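Local coordinates for protein broad specificity aminotransferase (Leishmania mexicana, PDB 4WB0) that binds pyridoxal 5'-phosphate and probably transfers amino groups between a broad range of amino acids and 2-oxo acids, at residues Q205-A210 with A245-E250. Sequence-based numbering, arbitrary orientation.
Sequences QWNEIA and ARRGIE
The Schellman turn that closes helix 239-246 brings Arg-247 and Ile-249 against Asn-207 and Ala-210 on helix 203-215. Arg-247 NH1 donates to Asn-207 OD1 over 2.9 Å, with a bent N-H...O angle of 149°. The donor stands above the amide's carbonyl plane, whereas OD1 lies at the guanidinium edge. The arginine chain, bent at chi2 and chi3, folds to reach this position, and NH1 also bonds Ser-211 OG, one turn on from Asn-207 along the same helix. A long, flexible, charged side chain suits this partly exposed edge of the helix, where it can bridge to a neutral amide. Both helices belong to the large PLP-binding domain of the aminotransferase fold; after the turn the chain runs on into strand 252-256, which lies parallel to strand 219-224, the strand that follows helix 203-215. Gly-248, with no side chain to meet the preceding carbonyl oxygen, takes the positive phi (93°) of the turn; its N bonds Ala-245 O at 3.0 Å. Beneath the polar pair, Ile-249 CD1 meets Ala-210 CB at 3.8 Å and Ala-210 O at 3.7 Å, the small alanine letting the isoleucine tip come close to the helix backbone, while Leu-214 packs against both Arg-247 and Ile-249.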
loop_
_atom_site.group_PDB
_atom_site.type_symbol
_atom_site.label_atom_id
_atom_site.label_comp_id
_atom_site.label_asym_id
_atom_site.label_seq_id
_atom_site.Cartn_x
_atom_site.Cartn_y
_atom_site.Cartn_z
ATOM N N GLN A 205 -29.848 0.598 -20.896
ATOM C CA GLN A 205 -29.868 1.456 -19.725
ATOM C C GLN A 205 -28.477 2.095 -19.486
ATOM O O GLN A 205 -28.405 3.265 -19.135
ATOM C CB GLN A 205 -30.340 0.683 -18.483
ATOM C CG GLN A 205 -31.814 0.376 -18.519
ATOM C CD GLN A 205 -32.252 -0.625 -17.469
ATOM O OE1 GLN A 205 -31.449 -1.351 -16.880
ATOM N NE2 GLN A 205 -33.549 -0.641 -17.212
ATOM N N TRP A 206 -27.402 1.328 -19.678
ATOM C CA TRP A 206 -26.053 1.885 -19.581
ATOM C C TRP A 206 -25.852 3.003 -20.601
ATOM O O TRP A 206 -25.228 3.999 -20.284
ATOM C CB TRP A 206 -24.949 0.839 -19.791
ATOM C CG TRP A 206 -24.585 0.048 -18.596
ATOM C CD1 TRP A 206 -24.642 -1.304 -18.475
ATOM C CD2 TRP A 206 -24.079 0.547 -17.341
ATOM N NE1 TRP A 206 -24.150 -1.690 -17.209
ATOM C CE2 TRP A 206 -23.822 -0.559 -16.512
ATOM C CE3 TRP A 206 -23.783 1.836 -16.853
ATOM C CZ2 TRP A 206 -23.307 -0.416 -15.235
ATOM C CZ3 TRP A 206 -23.287 1.952 -15.571
ATOM C CH2 TRP A 206 -23.052 0.846 -14.796
ATOM N N ASN A 207 -26.350 2.836 -21.821
ATOM C CA ASN A 207 -26.197 3.886 -22.807
ATOM C C ASN A 207 -26.995 5.158 -22.410
ATOM O O ASN A 207 -26.502 6.289 -22.558
ATOM C CB ASN A 207 -26.609 3.412 -24.178
ATOM C CG ASN A 207 -26.079 4.319 -25.268
ATOM O OD1 ASN A 207 -24.873 4.640 -25.313
ATOM N ND2 ASN A 207 -26.962 4.789 -26.093
ATOM N N GLU A 208 -28.161 4.980 -21.803
ATOM C CA GLU A 208 -28.916 6.139 -21.317
ATOM C C GLU A 208 -28.170 6.853 -20.189
ATOM O O GLU A 208 -28.166 8.076 -20.126
ATOM C CB GLU A 208 -30.302 5.759 -20.797
ATOM C CG GLU A 208 -31.310 5.260 -21.811
ATOM C CD GLU A 208 -32.661 4.973 -21.131
ATOM O OE1 GLU A 208 -33.106 3.798 -21.132
ATOM O OE2 GLU A 208 -33.262 5.915 -20.552
ATOM N N ILE A 209 -27.566 6.089 -19.289
ATOM C CA ILE A 209 -26.782 6.674 -18.219
ATOM C C ILE A 209 -25.602 7.470 -18.778
ATOM O O ILE A 209 -25.356 8.597 -18.358
ATOM C CB ILE A 209 -26.277 5.582 -17.224
ATOM C CG1 ILE A 209 -27.443 4.977 -16.466
ATOM C CG2 ILE A 209 -25.317 6.195 -16.218
ATOM C CD1 ILE A 209 -27.034 3.730 -15.747
ATOM N N ALA A 210 -24.916 6.919 -19.771
ATOM C CA ALA A 210 -23.807 7.638 -20.419
ATOM C C ALA A 210 -24.244 9.003 -20.980
ATOM O O ALA A 210 -23.529 10.008 -20.860
ATOM C CB ALA A 210 -23.225 6.783 -21.557
ATOM N N ALA A 245 -16.219 4.514 -22.659
ATOM C CA ALA A 245 -15.030 4.909 -23.396
ATOM C C ALA A 245 -15.422 5.308 -24.822
ATOM O O ALA A 245 -15.020 6.361 -25.329
ATOM C CB ALA A 245 -14.026 3.787 -23.401
ATOM N N ARG A 246 -16.205 4.449 -25.483
ATOM C CA ARG A 246 -16.609 4.687 -26.879
ATOM C C ARG A 246 -17.439 6.003 -26.979
ATOM O O ARG A 246 -17.368 6.785 -27.958
ATOM C CB ARG A 246 -17.426 3.511 -27.398
ATOM C CG ARG A 246 -17.581 3.427 -28.897
ATOM C CD ARG A 246 -17.965 1.977 -29.308
ATOM N NE ARG A 246 -18.799 1.313 -28.298
ATOM C CZ ARG A 246 -18.442 0.240 -27.578
ATOM N NH1 ARG A 246 -17.258 -0.355 -27.726
ATOM N NH2 ARG A 246 -19.285 -0.253 -26.697
ATOM N N ARG A 247 -18.209 6.268 -25.953
ATOM C CA ARG A 247 -19.056 7.499 -25.930
ATOM C C ARG A 247 -18.230 8.786 -25.615
ATOM O O ARG A 247 -18.767 9.898 -25.674
ATOM C CB ARG A 247 -20.152 7.416 -24.882
ATOM C CG ARG A 247 -21.291 6.421 -25.113
ATOM C CD ARG A 247 -22.145 6.674 -26.321
ATOM N NE ARG A 247 -22.708 8.027 -26.350
ATOM C CZ ARG A 247 -23.854 8.401 -25.787
ATOM N NH1 ARG A 247 -24.648 7.558 -25.133
ATOM N NH2 ARG A 247 -24.213 9.649 -25.921
ATOM N N GLY A 248 -16.955 8.644 -25.259
ATOM C CA GLY A 248 -16.097 9.814 -25.047
ATOM C C GLY A 248 -16.024 10.315 -23.598
ATOM O O GLY A 248 -15.570 11.403 -23.326
ATOM N N ILE A 249 -16.458 9.496 -22.656
ATOM C CA ILE A 249 -16.454 9.856 -21.240
ATOM C C ILE A 249 -15.016 9.678 -20.724
ATOM O O ILE A 249 -14.341 8.669 -21.072
ATOM C CB ILE A 249 -17.490 9.001 -20.482
ATOM C CG1 ILE A 249 -18.873 9.372 -21.060
ATOM C CG2 ILE A 249 -17.385 9.156 -18.965
ATOM C CD1 ILE A 249 -20.092 8.662 -20.432
ATOM N N GLU A 250 -14.559 10.648 -19.943
ATOM C CA GLU A 250 -13.235 10.591 -19.292
ATOM C C GLU A 250 -13.319 9.751 -18.046
ATOM O O GLU A 250 -13.314 10.257 -16.913
ATOM C CB GLU A 250 -12.734 11.985 -18.975
ATOM C CG GLU A 250 -12.311 12.736 -20.229
ATOM C CD GLU A 250 -11.704 14.089 -19.877
ATOM O OE1 GLU A 250 -12.476 14.951 -19.407
ATOM O OE2 GLU A 250 -10.467 14.274 -20.042
#